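Local coordinates for putative methyl-accepting chemotaxis protein (Salmonella enterica subsp. enterica serovar Typhimurium str. LT2, PDB 6DB1) that probably senses chemical stimuli outside the cell through this helical N-terminal domain and passes the signal to the chemotaxis machinery, at residues E68-L73 with S88-L93; N28-R33 with L60-Q65; F32-R37 with K96-Q101. One frame throughout, in Å; residues are numbered along the deposited sequence. Where two conformers were deposited one is given.

Contact 1: E68-L73 with S88-L93; sequences EEMKAL and SNWQAL
The indole of Trp90 meets Met70, a selenomethionine, along the six-membered part of the ring, and the selenium sits at the ring edge. SE lies 5.4 Å from the centroid of that six-membered ring and 77° off its normal, a Met-aromatic contact. The closest approach of this pair is made nearer the backbone, where Met70 CB comes obliquely to within 3.6 Å of Trp90 CZ3; Met70 CG is almost as near. The two side chains cross at about a right angle. Met70 is bent at chi2 (75°), which turns its end away from the indole and into the bundle, where it meets residues such as Val23 and Phe135. Trp90 in turn packs edge-to-face with Phe128 of helix 110-144, and Leu67 lies beside it on helix 54-73.

The second flat group is the Gln91 amide, reached from the partly exposed side of the contact. Lys71 NZ donates to Gln91 OE1 at 2.7 Å, approaching 31° out of the carbonyl plane. Both side chains are extended beyond CG and cross at about a right angle, and together they bring NZ to OE1. A longer ion pair, Lys71 NZ to Glu68 OE1 at 3.5 Å, shares the ammonium with its own helix, while Gln91 NE2 has a weak bond to Glu95 OE2. Helices 54-73 and 80-105, successive in the chain, thus pack through buried Met70 and Trp90, with the Lys71-Gln91 bond on the more exposed flank, as neighbouring helices of an up-and-down four-helix bundle.

Contact 2: N28-R33 with L60-Q65; sequences NDQYFR and LENMRQ
Gln30 and Met63 face each other where helices 13-46 and 54-73 run antiparallel, their local axes 8.5 Å apart at closest approach and inclined at 158°. This is the packing of adjacent helices in an up-and-down four-helix bundle, the fold to be expected of a periplasmic chemoreceptor sensor domain. The backbones come close at this point, with the CA atoms of Gln30 and Met63 separated by 5.6 Å.

Toward the interior, Met63 (a selenomethionine modelled in two conformers, so its contacts are those of one of them) lies side by side with Tyr31 and points the same way. An extended chain carries SE to 3.5 Å from Tyr31 CB. SE is also at the edge of the tyrosine ring, 5.0 Å from its centroid, which makes this a Met-aromatic contact; the terminal CE comes obliquely to Tyr31 CD1. Tyr31 OH is hydrogen-bonded to Ser125 OG of helix 110-144, and Leu93 packs on both residues. Asp29 and Phe32 pack on Phe32 of the second subunit.

On the more exposed flank, Gln30 is bent at chi2 (-64°), bringing its carbonyl over Asn62 CB. The two amide planes stand 82° apart. Asn62 ND2 donates to Gln30 OE1 at 3.2 Å along a fairly straight N-H...O line, with the oxygen in the plane of the Asn62 amide, yet the donor stands above the Gln30 carbonyl plane, only 105° from the C=O bond and not on a lone pair.

Contact 3: F32-R37 with K96-Q101; sequences FRFVTR and KGVVPQ
A buried CH-pi contact joins Phe34 to Val98 in the interior of the domain, between helices 13-46 and 80-105, which are not consecutive in the chain. The methyl CG1 of Val98 sits over the centre of one face of the phenyl ring, 3.8 Å from the centroid and only 13° off the normal. The second methyl, CG2, stays near the ring's CD2 and CE2 carbons, so the forked valine meets the ring with both branches. With CG anti to the backbone N (chi1 166°), the phenyl group is carried toward the other helix; the CA atoms of Phe34 and Val98 remain 8.2 Å apart.

Helices 13-46 and 80-105 are the first and third of an up-and-down four-helix bundle and run in the same direction, and Phe34 reaches from one to the other. Ser59 and Leu60 of helix 54-73 pack on Phe34 and Val98 respectively, tying the second helix to the same spot.

The ring tip also meets polar atoms. Phe34 CZ is 3.6 Å from the Val98 carbonyl O, at a place where helix 80-105 widens into a pi-type turn and then kinks at Pro100. Beside it, Gln101 reaches in with an extended chain, its amide plane 39° from the ring plane and OE1 3.7 Å from Phe34 CE2. The other end of that amide, NE2, is hydrogen-bonded to Thr121 OG1 of helix 110-144.

The three contacts line the same bundle and share its helices in pairs: contacts 1 and 2 use helix 54-73, contacts 1 and 3 helix 80-105, contacts 2 and 3 helix 13-46, where they have Phe32 and Arg33 in common. Contacts 2 and 3 are closest, their centres about 8 Å apart; Leu60 CD1 lies 3.5 Å from Val98 CG1, the methyl over the Phe34 ring. Contact 1 is about 11 Å from contact 2 between centres and about 16 Å from contact 3. Leu93 CD1 packs 3.7 Å from Tyr31 CE1, and Leu93 O probably accepts from Val98 N at 2.9 Å. Contacts 2 and 3 also touch the second subunit, placing helix 13-46 at the interface, consistent with dimeric chemoreceptor sensor domains.

Contact 1: E68-L73 with S88-L93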
# COMPACT_ATOMS: atom_id res chain seq x y z
N GLU A 68 -6.52 7.51 12.34
CA GLU A 68 -7.71 7.91 13.06
C GLU A 68 -8.95 7.28 12.41
O GLU A 68 -9.82 6.79 13.10
CB GLU A 68 -7.84 9.43 13.11
CG GLU A 68 -6.88 10.10 14.08
CD GLU A 68 -6.86 9.48 15.46
OE1 GLU A 68 -5.93 8.68 15.73
OE2 GLU A 68 -7.76 9.77 16.26
N GLU A 69 -8.99 7.26 11.09
CA GLU A 69 -10.10 6.69 10.35
C GLU A 69 -10.14 5.17 10.58
O GLU A 69 -11.24 4.56 10.70
CB GLU A 69 -9.92 7.03 8.87
CG GLU A 69 -11.20 7.26 8.11
CD GLU A 69 -10.98 7.47 6.62
OE1 GLU A 69 -11.83 6.99 5.84
OE2 GLU A 69 -9.93 8.07 6.24
N MSE A 70 -8.97 4.55 10.68
CA MSE A 70 -8.93 3.09 10.90
C MSE A 70 -9.49 2.78 12.24
O MSE A 70 -10.28 1.84 12.38
CB MSE A 70 -7.52 2.50 10.79
CG MSE A 70 -7.55 0.96 10.63
SE MSE A 70 -8.11 0.42 8.82
CE MSE A 70 -8.06 -1.50 9.17
N LYS A 71 -9.10 3.57 13.25
CA LYS A 71 -9.58 3.37 14.64
C LYS A 71 -11.11 3.51 14.73
O LYS A 71 -11.76 2.74 15.46
CB LYS A 71 -8.96 4.41 15.58
CG LYS A 71 -7.51 4.17 15.95
CD LYS A 71 -6.93 5.29 16.77
CE LYS A 71 -5.60 4.92 17.37
NZ LYS A 71 -4.91 6.12 17.89
N ALA A 72 -11.65 4.52 14.05
CA ALA A 72 -13.09 4.79 14.05
C ALA A 72 -13.89 3.63 13.45
O ALA A 72 -15.04 3.43 13.84
CB ALA A 72 -13.37 6.10 13.33
N LEU A 73 -13.28 2.86 12.54
CA LEU A 73 -13.91 1.71 11.84
C LEU A 73 -13.69 0.37 12.56
O LEU A 73 -14.34 -0.61 12.20
CB LEU A 73 -13.27 1.55 10.45
CG LEU A 73 -13.53 2.64 9.41
CD1 LEU A 73 -12.77 2.34 8.13
CD2 LEU A 73 -15.02 2.78 9.11
N SER A 88 -2.06 -0.84 16.81
CA SER A 88 -0.91 -0.60 17.69
C SER A 88 0.38 -0.48 16.89
O SER A 88 1.20 0.37 17.19
CB SER A 88 -0.78 -1.65 18.73
OG SER A 88 -1.84 -1.53 19.66
N ASN A 89 0.57 -1.32 15.88
CA ASN A 89 1.80 -1.26 15.07
C ASN A 89 1.76 -0.01 14.17
O ASN A 89 2.81 0.61 13.92
CB ASN A 89 2.01 -2.57 14.30
CG ASN A 89 2.38 -3.71 15.22
OD1 ASN A 89 2.69 -3.48 16.39
ND2 ASN A 89 2.38 -4.93 14.71
N TRP A 90 0.58 0.36 13.70
CA TRP A 90 0.44 1.56 12.88
C TRP A 90 0.82 2.77 13.74
O TRP A 90 1.62 3.61 13.33
CB TRP A 90 -1.01 1.70 12.39
CG TRP A 90 -1.27 2.70 11.31
CD1 TRP A 90 -0.64 3.88 11.07
CD2 TRP A 90 -2.39 2.67 10.41
NE1 TRP A 90 -1.23 4.53 10.02
CE2 TRP A 90 -2.31 3.81 9.60
CE3 TRP A 90 -3.40 1.74 10.16
CZ2 TRP A 90 -3.24 4.08 8.60
CZ3 TRP A 90 -4.31 1.99 9.16
CH2 TRP A 90 -4.24 3.17 8.41
N GLN A 91 0.21 2.84 14.93
CA GLN A 91 0.45 3.98 15.85
C GLN A 91 1.92 4.04 16.27
O GLN A 91 2.48 5.13 16.40
CB GLN A 91 -0.50 3.92 17.05
CG GLN A 91 -0.26 5.04 18.06
CD GLN A 91 -1.40 5.23 19.02
OE1 GLN A 91 -2.57 5.05 18.68
NE2 GLN A 91 -1.08 5.66 20.23
N ALA A 92 2.55 2.89 16.48
CA ALA A 92 3.96 2.88 16.87
C ALA A 92 4.82 3.40 15.71
O ALA A 92 5.70 4.24 15.91
CB ALA A 92 4.37 1.48 17.28
N LEU A 93 4.58 2.89 14.51
CA LEU A 93 5.34 3.29 13.34
C LEU A 93 5.33 4.82 13.21
O LEU A 93 6.35 5.43 12.90
CB LEU A 93 4.73 2.62 12.11
CG LEU A 93 5.29 3.04 10.76
CD1 LEU A 93 6.81 2.93 10.72
CD2 LEU A 93 4.65 2.21 9.65

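Contact 2: N28-R33 with L60-Q65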
# COMPACT_ATOMS: atom_id res chain seq x y z
N ASN A 28 -0.74 2.73 4.22
CA ASN A 28 0.51 2.11 3.77
C ASN A 28 1.12 2.94 2.63
O ASN A 28 2.33 3.19 2.58
CB ASN A 28 0.23 0.67 3.34
CG ASN A 28 1.42 -0.25 3.48
OD1 ASN A 28 2.57 0.18 3.47
ND2 ASN A 28 1.14 -1.53 3.65
N ASP A 29 0.27 3.31 1.68
CA ASP A 29 0.70 4.13 0.60
C ASP A 29 1.29 5.46 1.12
O ASP A 29 2.34 5.89 0.66
CB ASP A 29 -0.47 4.44 -0.31
CG ASP A 29 -0.07 5.26 -1.50
OD1 ASP A 29 1.00 4.99 -2.11
OD2 ASP A 29 -0.82 6.18 -1.81
N GLN A 30 0.62 6.08 2.09
CA GLN A 30 1.05 7.38 2.65
C GLN A 30 2.36 7.24 3.45
O GLN A 30 3.16 8.19 3.52
CB GLN A 30 -0.03 8.00 3.53
CG GLN A 30 -1.29 8.36 2.76
CD GLN A 30 -1.05 9.44 1.74
OE1 GLN A 30 -0.24 10.34 1.94
NE2 GLN A 30 -1.77 9.36 0.64
N TYR A 31 2.55 6.08 4.06
CA TYR A 31 3.78 5.84 4.74
C TYR A 31 4.91 5.69 3.70
O TYR A 31 5.96 6.35 3.83
CB TYR A 31 3.68 4.62 5.64
CG TYR A 31 5.03 4.11 6.08
CD1 TYR A 31 5.80 4.83 6.98
CD2 TYR A 31 5.54 2.93 5.57
CE1 TYR A 31 7.05 4.39 7.36
CE2 TYR A 31 6.79 2.47 5.95
CZ TYR A 31 7.55 3.20 6.85
OH TYR A 31 8.78 2.75 7.24
N PHE A 32 4.73 4.86 2.67
CA PHE A 32 5.80 4.69 1.68
C PHE A 32 6.09 6.05 1.05
O PHE A 32 7.26 6.38 0.83
CB PHE A 32 5.50 3.64 0.61
CG PHE A 32 5.41 2.22 1.12
CD1 PHE A 32 6.23 1.78 2.15
CD2 PHE A 32 4.60 1.30 0.49
CE1 PHE A 32 6.16 0.48 2.61
CE2 PHE A 32 4.54 -0.02 0.94
CZ PHE A 32 5.32 -0.42 2.00
N ARG A 33 5.06 6.83 0.77
CA ARG A 33 5.29 8.12 0.19
C ARG A 33 6.19 8.94 1.13
O ARG A 33 7.21 9.45 0.70
CB ARG A 33 3.99 8.87 -0.09
CG ARG A 33 3.25 8.38 -1.33
CD ARG A 33 1.97 9.16 -1.55
NE ARG A 33 1.36 8.83 -2.82
CZ ARG A 33 0.23 9.36 -3.26
NH1 ARG A 33 -0.42 10.23 -2.51
NH2 ARG A 33 -0.24 9.01 -4.45
N LEU A 60 2.87 12.64 6.37
CA LEU A 60 2.80 12.31 7.78
C LEU A 60 1.39 12.61 8.29
O LEU A 60 0.76 11.76 8.93
CB LEU A 60 3.86 13.12 8.54
CG LEU A 60 3.94 12.90 10.05
CD1 LEU A 60 5.32 13.22 10.57
CD2 LEU A 60 2.89 13.70 10.80
N GLU A 61 0.89 13.78 7.94
CA GLU A 61 -0.44 14.18 8.35
C GLU A 61 -1.50 13.23 7.74
O GLU A 61 -2.47 12.89 8.42
CB GLU A 61 -0.72 15.64 8.00
CG GLU A 61 -1.12 16.46 9.19
CD GLU A 61 -2.36 15.94 9.90
OE1 GLU A 61 -2.48 16.17 11.12
OE2 GLU A 61 -3.20 15.31 9.22
N ASN A 62 -1.30 12.78 6.50
CA ASN A 62 -2.26 11.85 5.86
C ASN A 62 -2.21 10.48 6.57
O ASN A 62 -3.25 9.81 6.70
CB ASN A 62 -2.02 11.71 4.36
CG ASN A 62 -2.45 12.91 3.55
OD1 ASN A 62 -3.22 13.75 4.01
ND2 ASN A 62 -2.01 12.97 2.30
N MSE A 63 -1.02 10.06 7.01
CA MSE A 63 -0.83 8.79 7.70
C MSE A 63 -1.54 8.83 9.04
O MSE A 63 -2.15 7.84 9.47
CB MSE A 63 0.67 8.60 7.86
CG MSE A 63 1.11 7.16 8.12
SE MSE A 63 3.08 7.05 8.14
CE MSE A 63 3.21 5.52 9.38
N ARG A 64 -1.46 9.97 9.71
CA ARG A 64 -2.10 10.19 11.01
C ARG A 64 -3.62 10.20 10.82
O ARG A 64 -4.35 9.60 11.63
CB ARG A 64 -1.62 11.51 11.61
CG ARG A 64 -2.10 11.76 13.03
CD ARG A 64 -1.81 13.17 13.50
NE ARG A 64 -0.41 13.56 13.41
CZ ARG A 64 0.55 13.23 14.28
NH1 ARG A 64 0.29 12.39 15.27
NH2 ARG A 64 1.75 13.76 14.17
N GLN A 65 -4.10 10.88 9.77
CA GLN A 65 -5.54 10.92 9.48
C GLN A 65 -6.06 9.51 9.15
O GLN A 65 -7.18 9.17 9.53
CB GLN A 65 -5.87 11.88 8.33
CG GLN A 65 -7.34 11.85 7.91
CD GLN A 65 -8.28 12.21 9.04
OE1 GLN A 65 -7.97 13.02 9.91
NE2 GLN A 65 -9.47 11.63 9.01

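Contact 3: F32-R37 with K96-Q101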
# COMPACT_ATOMS: atom_id res chain seq x y z
N PHE A 32 4.73 4.86 2.67
CA PHE A 32 5.80 4.69 1.68
C PHE A 32 6.09 6.05 1.05
O PHE A 32 7.26 6.38 0.83
CB PHE A 32 5.50 3.64 0.61
CG PHE A 32 5.41 2.22 1.12
CD1 PHE A 32 6.23 1.78 2.15
CD2 PHE A 32 4.60 1.30 0.49
CE1 PHE A 32 6.16 0.48 2.61
CE2 PHE A 32 4.54 -0.02 0.94
CZ PHE A 32 5.32 -0.42 2.00
N ARG A 33 5.06 6.83 0.77
CA ARG A 33 5.29 8.12 0.19
C ARG A 33 6.19 8.94 1.13
O ARG A 33 7.21 9.45 0.70
CB ARG A 33 3.99 8.87 -0.09
CG ARG A 33 3.25 8.38 -1.33
CD ARG A 33 1.97 9.16 -1.55
NE ARG A 33 1.36 8.83 -2.82
CZ ARG A 33 0.23 9.36 -3.26
NH1 ARG A 33 -0.42 10.23 -2.51
NH2 ARG A 33 -0.24 9.01 -4.45
N PHE A 34 5.80 9.02 2.39
CA PHE A 34 6.52 9.79 3.37
C PHE A 34 8.03 9.53 3.31
O PHE A 34 8.80 10.46 3.37
CB PHE A 34 6.03 9.46 4.79
CG PHE A 34 6.95 9.98 5.86
CD1 PHE A 34 6.91 11.30 6.24
CD2 PHE A 34 7.88 9.14 6.45
CE1 PHE A 34 7.78 11.79 7.21
CE2 PHE A 34 8.75 9.62 7.42
CZ PHE A 34 8.70 10.95 7.79
N VAL A 35 8.42 8.26 3.20
CA VAL A 35 9.81 7.88 3.19
C VAL A 35 10.51 8.45 1.96
O VAL A 35 11.65 8.85 2.04
CB VAL A 35 9.98 6.35 3.26
CG1 VAL A 35 11.43 5.94 3.04
CG2 VAL A 35 9.45 5.78 4.56
N THR A 36 9.82 8.47 0.82
CA THR A 36 10.42 8.98 -0.41
C THR A 36 10.42 10.51 -0.41
O THR A 36 11.44 11.14 -0.74
CB THR A 36 9.70 8.45 -1.65
OG1 THR A 36 8.39 9.01 -1.69
CG2 THR A 36 9.62 6.94 -1.69
N ARG A 37 9.28 11.09 -0.02
CA ARG A 37 9.10 12.53 0.04
C ARG A 37 10.26 13.15 0.83
O ARG A 37 10.99 14.03 0.34
CB ARG A 37 7.77 12.85 0.75
CG ARG A 37 6.59 12.01 0.29
CD ARG A 37 5.69 12.58 -0.80
NE ARG A 37 4.75 13.57 -0.28
CZ ARG A 37 3.68 14.02 -0.93
NH1 ARG A 37 2.91 14.94 -0.38
NH2 ARG A 37 3.38 13.53 -2.12
N LYS A 96 6.82 6.63 16.84
CA LYS A 96 8.21 6.31 17.20
C LYS A 96 9.12 6.28 15.97
O LYS A 96 10.33 6.39 16.12
CB LYS A 96 8.27 4.95 17.89
CG LYS A 96 7.49 4.83 19.20
CD LYS A 96 7.55 3.43 19.78
CE LYS A 96 6.77 3.28 21.07
NZ LYS A 96 6.85 1.90 21.60
N GLY A 97 8.57 6.11 14.76
CA GLY A 97 9.42 6.05 13.59
C GLY A 97 9.36 7.32 12.75
O GLY A 97 10.34 8.05 12.64
N VAL A 98 8.17 7.60 12.25
CA VAL A 98 7.89 8.69 11.33
C VAL A 98 8.05 10.07 11.97
O VAL A 98 8.69 10.95 11.39
CB VAL A 98 6.47 8.53 10.76
CG1 VAL A 98 5.98 9.80 10.09
CG2 VAL A 98 6.40 7.34 9.81
N VAL A 99 7.38 10.31 13.08
CA VAL A 99 7.42 11.62 13.69
C VAL A 99 8.86 11.99 14.08
O VAL A 99 9.32 13.07 13.75
CB VAL A 99 6.45 11.72 14.88
CG1 VAL A 99 6.77 12.91 15.77
CG2 VAL A 99 5.01 11.78 14.41
N PRO A 100 9.57 11.11 14.78
CA PRO A 100 10.92 11.53 15.09
C PRO A 100 11.70 11.92 13.83
O PRO A 100 12.29 13.01 13.79
CB PRO A 100 11.55 10.33 15.80
CG PRO A 100 10.37 9.74 16.53
CD PRO A 100 9.23 9.89 15.54
N GLN A 101 11.69 11.07 12.81
CA GLN A 101 12.43 11.37 11.58
C GLN A 101 12.15 12.80 11.12
O GLN A 101 13.07 13.54 10.79
CB GLN A 101 12.07 10.42 10.44
CG GLN A 101 12.59 9.01 10.62
CD GLN A 101 12.49 8.23 9.33
OE1 GLN A 101 12.27 8.82 8.27
NE2 GLN A 101 12.68 6.92 9.40